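Local coordinates for Iron(III) ABC transporter, periplasmic iron-compound-binding protein (Vibrio cholerae, PDB 5GGY) that probably binds ferric hydroxamate siderophores such as the iron complex of Desferal in the periplasm and delivers them to an ABC transporter for iron uptake, at residues A[159-171]-A[218-232]. Numbering follows the deposited sequence.
Sequences LPAVVTLRFANPT and GYVLYFLPFAEEKKV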
ATOM      1  N   LEU A 159      -8.325  -3.225  20.707  1.00 49.02           N
ATOM      2  CA  LEU A 159      -7.616  -1.955  20.806  1.00 36.78           C
ATOM      3  C   LEU A 159      -8.576  -0.824  21.175  1.00 33.12           C
ATOM      4  O   LEU A 159      -9.743  -0.845  20.787  1.00 35.44           O
ATOM      5  CB  LEU A 159      -6.898  -1.649  19.488  1.00 37.03           C
ATOM      6  CG  LEU A 159      -5.741  -2.595  19.157  1.00 39.08           C
ATOM      7  CD1 LEU A 159      -5.213  -2.344  17.754  1.00 38.91           C
ATOM      8  CD2 LEU A 159      -4.627  -2.446  20.181  1.00 37.18           C
ATOM      9  N   PRO A 160      -8.086   0.167  21.936  1.00 38.38           N
ATOM     10  CA  PRO A 160      -8.933   1.253  22.443  1.00 42.96           C
ATOM     11  C   PRO A 160      -9.418   2.207  21.354  1.00 46.80           C
ATOM     12  O   PRO A 160      -8.851   2.243  20.263  1.00 38.63           O
ATOM     13  CB  PRO A 160      -8.009   1.985  23.420  1.00 44.68           C
ATOM     14  CG  PRO A 160      -6.639   1.720  22.897  1.00 40.15           C
ATOM     15  CD  PRO A 160      -6.683   0.321  22.360  1.00 42.74           C
ATOM     16  N   ALA A 161     -10.462   2.971  21.660  1.00 52.36           N
ATOM     17  CA  ALA A 161     -10.972   3.983  20.742  1.00 40.61           C
ATOM     18  C   ALA A 161     -10.181   5.277  20.897  1.00 35.79           C
ATOM     19  O   ALA A 161      -9.934   5.732  22.013  1.00 31.49           O
ATOM     20  CB  ALA A 161     -12.453   4.227  20.983  1.00 36.20           C
ATOM     21  N   VAL A 162      -9.782   5.863  19.772  1.00 29.20           N
ATOM     22  CA  VAL A 162      -8.937   7.053  19.785  1.00 29.92           C
ATOM     23  C   VAL A 162      -9.546   8.191  18.971  1.00 33.10           C
ATOM     24  O   VAL A 162     -10.048   7.979  17.868  1.00 35.75           O
ATOM     25  CB  VAL A 162      -7.524   6.747  19.235  1.00 23.00           C
ATOM     26  CG1 VAL A 162      -6.665   8.005  19.216  1.00 19.78           C
ATOM     27  CG2 VAL A 162      -6.852   5.663  20.058  1.00 25.62           C
ATOM     28  N   VAL A 163      -9.511   9.396  19.527  1.00 32.47           N
ATOM     29  CA  VAL A 163      -9.862  10.587  18.771  1.00 34.29           C
ATOM     30  C   VAL A 163      -8.631  11.486  18.645  1.00 34.50           C
ATOM     31  O   VAL A 163      -7.879  11.675  19.604  1.00 27.77           O
ATOM     32  CB  VAL A 163     -11.038  11.361  19.420  1.00 51.14           C
ATOM     33  CG1 VAL A 163     -10.718  11.738  20.855  1.00 49.60           C
ATOM     34  CG2 VAL A 163     -11.394  12.590  18.601  1.00 45.08           C
ATOM     35  N   THR A 164      -8.413  12.013  17.447  1.00 35.17           N
ATOM     36  CA  THR A 164      -7.259  12.867  17.178  1.00 28.64           C
ATOM     37  C   THR A 164      -7.688  14.295  16.858  1.00 32.30           C
ATOM     38  O   THR A 164      -8.709  14.509  16.204  1.00 32.07           O
ATOM     39  CB  THR A 164      -6.426  12.323  16.014  1.00 29.59           C
ATOM     40  OG1 THR A 164      -5.620  13.377  15.476  1.00 54.50           O
ATOM     41  CG2 THR A 164      -7.338  11.778  14.922  1.00 21.33           C
ATOM     42  N   LEU A 165      -6.899  15.267  17.307  1.00 15.39           N
ATOM     43  CA  LEU A 165      -7.229  16.665  17.057  1.00 33.25           C
ATOM     44  C   LEU A 165      -6.038  17.605  17.194  1.00 25.01           C
ATOM     45  O   LEU A 165      -4.981  17.232  17.689  1.00 30.10           O
ATOM     46  CB  LEU A 165      -8.372  17.128  17.987  1.00 34.03           C
ATOM     47  CG  LEU A 165      -8.345  17.149  19.525  1.00 33.90           C
ATOM     48  CD1 LEU A 165      -8.087  15.774  20.130  1.00 40.91           C
ATOM     49  CD2 LEU A 165      -7.376  18.181  20.102  1.00 18.56           C
ATOM     50  N   ARG A 166      -6.236  18.830  16.725  1.00 21.75           N
ATOM     51  CA  ARG A 166      -5.353  19.948  17.029  1.00 18.57           C
ATOM     52  C   ARG A 166      -6.183  21.036  17.703  1.00 29.36           C
ATOM     53  O   ARG A 166      -7.396  21.115  17.504  1.00 28.62           O
ATOM     54  CB  ARG A 166      -4.680  20.501  15.769  1.00 18.30           C
ATOM     55  CG  ARG A 166      -3.684  19.562  15.106  1.00 30.10           C
ATOM     56  CD  ARG A 166      -2.992  20.256  13.940  1.00 22.65           C
ATOM     57  NE  ARG A 166      -2.205  19.331  13.126  1.00 21.01           N
ATOM     58  CZ  ARG A 166      -0.897  19.143  13.262  1.00 17.65           C
ATOM     59  NH1 ARG A 166      -0.263  18.281  12.476  1.00 15.57           N
ATOM     60  NH2 ARG A 166      -0.220  19.819  14.180  1.00 18.36           N
ATOM     61  N   PHE A 167      -5.533  21.872  18.501  1.00 37.34           N
ATOM     62  CA  PHE A 167      -6.219  22.974  19.160  1.00 33.91           C
ATOM     63  C   PHE A 167      -6.308  24.200  18.261  1.00 39.33           C
ATOM     64  O   PHE A 167      -5.296  24.698  17.782  1.00 47.46           O
ATOM     65  CB  PHE A 167      -5.511  23.350  20.465  1.00 32.31           C
ATOM     66  CG  PHE A 167      -5.763  22.397  21.595  1.00 35.51           C
ATOM     67  CD1 PHE A 167      -6.950  22.436  22.308  1.00 34.70           C
ATOM     68  CD2 PHE A 167      -4.812  21.462  21.948  1.00 34.56           C
ATOM     69  CE1 PHE A 167      -7.178  21.552  23.351  1.00 30.81           C
ATOM     70  CE2 PHE A 167      -5.039  20.579  22.987  1.00 30.90           C
ATOM     71  CZ  PHE A 167      -6.221  20.625  23.688  1.00 24.05           C
ATOM     72  N   ALA A 168      -7.525  24.681  18.028  1.00 30.61           N
ATOM     73  CA  ALA A 168      -7.721  25.944  17.325  1.00 32.19           C
ATOM     74  C   ALA A 168      -7.365  27.074  18.278  1.00 41.67           C
ATOM     75  O   ALA A 168      -6.728  28.058  17.912  1.00 40.57           O
ATOM     76  CB  ALA A 168      -9.147  26.078  16.845  1.00 32.39           C
ATOM     77  N   ASN A 169      -7.785  26.892  19.520  1.00 43.35           N
ATOM     78  CA  ASN A 169      -7.462  27.783  20.615  1.00 41.29           C
ATOM     79  C   ASN A 169      -7.775  27.018  21.899  1.00 40.16           C
ATOM     80  O   ASN A 169      -8.211  25.873  21.827  1.00 27.08           O
ATOM     81  CB  ASN A 169      -8.244  29.099  20.504  1.00 38.51           C
ATOM     82  CG  ASN A 169      -9.738  28.902  20.540  1.00 37.35           C
ATOM     83  OD1 ASN A 169     -10.315  28.609  21.586  1.00 33.87           O
ATOM     84  ND2 ASN A 169     -10.382  29.101  19.397  1.00 45.39           N
ATOM     85  N   PRO A 170      -7.536  27.621  23.074  1.00 38.00           N
ATOM     86  CA  PRO A 170      -7.794  26.863  24.305  1.00 40.85           C
ATOM     87  C   PRO A 170      -9.243  26.412  24.501  1.00 44.87           C
ATOM     88  O   PRO A 170      -9.477  25.585  25.372  1.00 48.21           O
ATOM     89  CB  PRO A 170      -7.381  27.848  25.396  1.00 38.01           C
ATOM     90  CG  PRO A 170      -6.313  28.647  24.764  1.00 34.53           C
ATOM     91  CD  PRO A 170      -6.738  28.832  23.345  1.00 33.52           C
ATOM     92  N   THR A 171     -10.185  26.921  23.711  1.00 44.64           N
ATOM     93  CA  THR A 171     -11.574  26.502  23.862  1.00 43.01           C
ATOM     94  C   THR A 171     -12.187  25.920  22.590  1.00 41.58           C
ATOM     95  O   THR A 171     -13.345  25.529  22.586  1.00 34.00           O
ATOM     96  CB  THR A 171     -12.454  27.666  24.362  1.00 37.02           C
ATOM     97  OG1 THR A 171     -12.286  28.811  23.522  1.00 35.32           O
ATOM     98  CG2 THR A 171     -12.085  28.027  25.792  1.00 31.65           C
ATOM     99  N   GLY A 218     -12.041   5.922  26.293  1.00 90.20           N
ATOM    100  CA  GLY A 218     -10.632   5.862  25.962  1.00 78.28           C
ATOM    101  C   GLY A 218      -9.866   7.163  25.828  1.00 61.43           C
ATOM    102  O   GLY A 218      -9.911   8.026  26.703  1.00 68.55           O
ATOM    103  N   TYR A 219      -9.173   7.303  24.703  1.00 47.27           N
ATOM    104  CA  TYR A 219      -8.014   8.185  24.626  1.00 41.67           C
ATOM    105  C   TYR A 219      -8.159   9.386  23.692  1.00 38.63           C
ATOM    106  O   TYR A 219      -8.857   9.338  22.678  1.00 34.63           O
ATOM    107  CB  TYR A 219      -6.789   7.360  24.211  1.00 35.51           C
ATOM    108  CG  TYR A 219      -6.451   6.251  25.188  1.00 34.78           C
ATOM    109  CD1 TYR A 219      -5.390   6.379  26.075  1.00 38.90           C
ATOM    110  CD2 TYR A 219      -7.198   5.078  25.227  1.00 37.39           C
ATOM    111  CE1 TYR A 219      -5.082   5.373  26.973  1.00 43.87           C
ATOM    112  CE2 TYR A 219      -6.899   4.067  26.125  1.00 47.51           C
ATOM    113  CZ  TYR A 219      -5.840   4.219  26.993  1.00 49.09           C
ATOM    114  OH  TYR A 219      -5.537   3.214  27.885  1.00 50.31           O
ATOM    115  N   VAL A 220      -7.469  10.463  24.058  1.00 34.98           N
ATOM    116  CA  VAL A 220      -7.444  11.695  23.282  1.00 23.61           C
ATOM    117  C   VAL A 220      -6.009  12.102  22.965  1.00 23.10           C
ATOM    118  O   VAL A 220      -5.190  12.279  23.866  1.00 23.57           O
ATOM    119  CB  VAL A 220      -8.147  12.845  24.030  1.00 35.02           C
ATOM    120  CG1 VAL A 220      -7.836  14.184  23.377  1.00 34.00           C
ATOM    121  CG2 VAL A 220      -9.643  12.597  24.087  1.00 24.02           C
ATOM    122  N   LEU A 221      -5.708  12.242  21.679  1.00 26.22           N
ATOM    123  CA  LEU A 221      -4.374  12.642  21.241  1.00 23.03           C
ATOM    124  C   LEU A 221      -4.415  13.986  20.519  1.00 23.72           C
ATOM    125  O   LEU A 221      -5.237  14.187  19.625  1.00 29.28           O
ATOM    126  CB  LEU A 221      -3.768  11.573  20.324  1.00 23.48           C
ATOM    127  CG  LEU A 221      -3.527  10.187  20.928  1.00 35.46           C
ATOM    128  CD1 LEU A 221      -2.993   9.228  19.877  1.00 25.40           C
ATOM    129  CD2 LEU A 221      -2.572  10.278  22.105  1.00 31.44           C
ATOM    130  N   TYR A 222      -3.533  14.903  20.908  1.00 20.26           N
ATOM    131  CA  TYR A 222      -3.450  16.197  20.236  1.00 25.05           C
ATOM    132  C   TYR A 222      -2.039  16.468  19.718  1.00 25.98           C
ATOM    133  O   TYR A 222      -1.051  16.218  20.408  1.00 23.96           O
ATOM    134  CB  TYR A 222      -3.911  17.330  21.163  1.00 19.96           C
ATOM    135  CG  TYR A 222      -3.089  17.517  22.421  1.00 30.35           C
ATOM    136  CD1 TYR A 222      -2.028  18.415  22.455  1.00 27.35           C
ATOM    137  CD2 TYR A 222      -3.387  16.811  23.580  1.00 28.00           C
ATOM    138  CE1 TYR A 222      -1.281  18.594  23.602  1.00 22.89           C
ATOM    139  CE2 TYR A 222      -2.644  16.984  24.733  1.00 25.50           C
ATOM    140  CZ  TYR A 222      -1.592  17.876  24.739  1.00 28.80           C
ATOM    141  OH  TYR A 222      -0.850  18.050  25.884  1.00 31.50           O
ATOM    142  N   PHE A 223      -1.958  16.986  18.496  1.00 29.80           N
ATOM    143  CA  PHE A 223      -0.679  17.180  17.822  1.00 29.00           C
ATOM    144  C   PHE A 223       0.034  18.460  18.242  1.00 30.17           C
ATOM    145  O   PHE A 223      -0.572  19.526  18.335  1.00 31.23           O
ATOM    146  CB  PHE A 223      -0.872  17.191  16.301  1.00 29.67           C
ATOM    147  CG  PHE A 223      -1.306  15.872  15.730  1.00 32.07           C
ATOM    148  CD1 PHE A 223      -0.442  14.795  15.713  1.00 32.23           C
ATOM    149  CD2 PHE A 223      -2.571  15.718  15.191  1.00 30.93           C
ATOM    150  CE1 PHE A 223      -0.834  13.586  15.184  1.00 31.50           C
ATOM    151  CE2 PHE A 223      -2.967  14.514  14.658  1.00 33.05           C
ATOM    152  CZ  PHE A 223      -2.101  13.442  14.655  1.00 28.46           C
ATOM    153  N   LEU A 224       1.332  18.338  18.493  1.00 23.27           N
ATOM    154  CA  LEU A 224       2.190  19.494  18.698  1.00 27.33           C
ATOM    155  C   LEU A 224       2.620  20.027  17.330  1.00 31.66           C
ATOM    156  O   LEU A 224       2.599  19.289  16.347  1.00 24.03           O
ATOM    157  CB  LEU A 224       3.400  19.117  19.559  1.00 31.75           C
ATOM    158  CG  LEU A 224       3.084  18.674  20.991  1.00 32.26           C
ATOM    159  CD1 LEU A 224       4.352  18.278  21.729  1.00 27.74           C
ATOM    160  CD2 LEU A 224       2.341  19.767  21.746  1.00 27.37           C
ATOM    161  N   PRO A 225       3.002  21.312  17.249  1.00 30.96           N
ATOM    162  CA  PRO A 225       3.091  22.301  18.327  1.00 34.05           C
ATOM    163  C   PRO A 225       1.770  22.988  18.655  1.00 24.49           C
ATOM    164  O   PRO A 225       0.917  23.172  17.790  1.00 24.46           O
ATOM    165  CB  PRO A 225       4.088  23.315  17.772  1.00 27.14           C
ATOM    166  CG  PRO A 225       3.834  23.286  16.306  1.00 26.43           C
ATOM    167  CD  PRO A 225       3.490  21.857  15.970  1.00 24.95           C
ATOM    168  N   PHE A 226       1.624  23.368  19.919  1.00 30.22           N
ATOM    169  CA  PHE A 226       0.524  24.211  20.362  1.00 33.97           C
ATOM    170  C   PHE A 226       1.025  25.164  21.437  1.00 29.75           C
ATOM    171  O   PHE A 226       1.410  24.745  22.525  1.00 30.49           O
ATOM    172  CB  PHE A 226      -0.645  23.369  20.879  1.00 34.79           C
ATOM    173  CG  PHE A 226      -1.790  24.188  21.408  1.00 31.60           C
ATOM    174  CD1 PHE A 226      -2.344  23.911  22.641  1.00 36.37           C
ATOM    175  CD2 PHE A 226      -2.297  25.246  20.679  1.00 26.58           C
ATOM    176  CE1 PHE A 226      -3.389  24.666  23.132  1.00 35.32           C
ATOM    177  CE2 PHE A 226      -3.339  26.002  21.167  1.00 36.15           C
ATOM    178  CZ  PHE A 226      -3.883  25.714  22.394  1.00 34.18           C
ATOM    179  N   ALA A 227       1.011  26.454  21.119  1.00 29.16           N
ATOM    180  CA  ALA A 227       1.646  27.468  21.958  1.00 32.53           C
ATOM    181  C   ALA A 227       1.009  27.612  23.335  1.00 38.71           C
ATOM    182  O   ALA A 227       1.661  28.052  24.277  1.00 35.88           O
ATOM    183  CB  ALA A 227       1.636  28.815  21.244  1.00 33.06           C
ATOM    184  N   GLU A 228      -0.259  27.240  23.456  1.00 44.89           N
ATOM    185  CA  GLU A 228      -0.980  27.421  24.713  1.00 40.98           C
ATOM    186  C   GLU A 228      -1.380  26.091  25.340  1.00 40.10           C
ATOM    187  O   GLU A 228      -2.449  25.968  25.928  1.00 33.60           O
ATOM    188  CB  GLU A 228      -2.217  28.287  24.487  1.00 37.67           C
ATOM    189  CG  GLU A 228      -2.054  29.273  23.339  1.00 45.61           C
ATOM    190  CD  GLU A 228      -2.698  30.614  23.621  1.00 65.37           C
ATOM    191  OE1 GLU A 228      -2.030  31.466  24.242  1.00 71.58           O
ATOM    192  OE2 GLU A 228      -3.862  30.824  23.217  1.00 72.64           O
ATOM    193  N   GLU A 229      -0.505  25.100  25.214  1.00 39.39           N
ATOM    194  CA  GLU A 229      -0.763  23.767  25.751  1.00 30.13           C
ATOM    195  C   GLU A 229      -0.882  23.790  27.270  1.00 34.27           C
ATOM    196  O   GLU A 229      -1.793  23.187  27.838  1.00 40.36           O
ATOM    197  CB  GLU A 229       0.344  22.794  25.339  1.00 33.72           C
ATOM    198  CG  GLU A 229       0.076  21.353  25.748  1.00 33.61           C
ATOM    199  CD  GLU A 229       1.346  20.526  25.842  1.00 36.78           C
ATOM    200  OE1 GLU A 229       2.414  21.101  26.143  1.00 45.82           O
ATOM    201  OE2 GLU A 229       1.275  19.298  25.618  1.00 34.10           O
ATOM    202  N   LYS A 230       0.048  24.488  27.914  1.00 39.05           N
ATOM    203  CA  LYS A 230       0.071  24.620  29.367  1.00 42.78           C
ATOM    204  C   LYS A 230      -1.214  25.253  29.878  1.00 44.84           C
ATOM    205  O   LYS A 230      -1.764  24.828  30.889  1.00 45.29           O
ATOM    206  CB  LYS A 230       1.277  25.454  29.799  1.00 45.98           C
ATOM    207  CG  LYS A 230       1.346  25.765  31.283  1.00 53.70           C
ATOM    208  CD  LYS A 230       1.438  27.265  31.519  1.00 60.92           C
ATOM    209  CE  LYS A 230       1.844  27.572  32.950  1.00 67.26           C
ATOM    210  NZ  LYS A 230       1.207  28.820  33.459  1.00 67.38           N
ATOM    211  N   LYS A 231      -1.691  26.267  29.164  1.00 47.01           N
ATOM    212  CA  LYS A 231      -2.906  26.973  29.549  1.00 48.87           C
ATOM    213  C   LYS A 231      -4.118  26.048  29.523  1.00 52.95           C
ATOM    214  O   LYS A 231      -4.972  26.105  30.412  1.00 56.80           O
ATOM    215  CB  LYS A 231      -3.154  28.175  28.636  1.00 43.49           C
ATOM    216  CG  LYS A 231      -4.406  28.946  29.003  1.00 48.80           C
ATOM    217  CD  LYS A 231      -4.592  30.185  28.141  1.00 48.57           C
ATOM    218  CE  LYS A 231      -5.767  31.003  28.655  1.00 47.30           C
ATOM    219  NZ  LYS A 231      -6.325  31.939  27.639  1.00 53.00           N
ATOM    220  N   VAL A 232      -4.191  25.199  28.504  1.00 42.02           N
ATOM    221  CA  VAL A 232      -5.291  24.250  28.388  1.00 36.31           C
ATOM    222  C   VAL A 232      -5.291  23.264  29.554  1.00 41.89           C
ATOM    223  O   VAL A 232      -6.325  23.030  30.177  1.00 43.97           O
ATOM    224  CB  VAL A 232      -5.230  23.475  27.057  1.00 36.05           C
ATOM    225  CG1 VAL A 232      -6.203  22.305  27.067  1.00 36.83           C
ATOM    226  CG2 VAL A 232      -5.525  24.408  25.892  1.00 31.91           C
TER
HETATM  227  O   HOH W   1      -0.790  21.941  16.290  1.00 31.30           O
HETATM  228  O   HOH W   2      -2.931  21.273  18.867  1.00 20.35           O
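Pro160 meets the Tyr219 ring through its CB, 3.6 Å from Tyr219 CE2, where the pairing of strands 161-167 and 219-223 begins. From Ala161 to Leu165 the strands run parallel: Tyr219 N donates to Ala161 O, Val163 N to Tyr219 O, Leu221 N to Val163 O, Leu165 N to Leu221 O and Phe223 N to Leu165 O, each 3.0 to 3.2 Å from N to O. Their directions differ by 34°, consistent with the twist of the sheet. Val162 CG1 packs on Leu221 CD1 at 3.9 Å; on the other face, shared with Leu165 and Tyr222, Val163 and Val220 lie side by side, Val163 CG1 being 3.5 Å from Val220 CG2.

The Arg166 guanidinium lies over Phe223 CB, its NH2 3.4 Å from that carbon. Water 1 sits in the guanidinium plane, accepting from Arg166 NH2 and donating to Phe223 O and Pro225 O, while Tyr176 OH and Ser257 OG bind Arg166 NE and NH1. After the last direct bond, Phe223 N to Leu165 O, water 2 takes over, accepting from Phe167 N and donating to Phe223 O. With CG anti to its carbonyl carbon (chi1 -76°), Phe167 makes an offset stack with Phe226, centroids 4.7 Å apart, and turns its edge to the Tyr222 face, planes at 66°. Its CB stands over the centre of the Phe226 ring. Pro170 CA lies 3.7 Å from Val232 CG2.

Within the mixed sheet of this periplasmic binding protein lobe, strand 161-167 also pairs with 172-176 and 192-193, and strand 219-223 with 249-252; helix 262-276 covers the face bearing Val162, Tyr219 and Leu221.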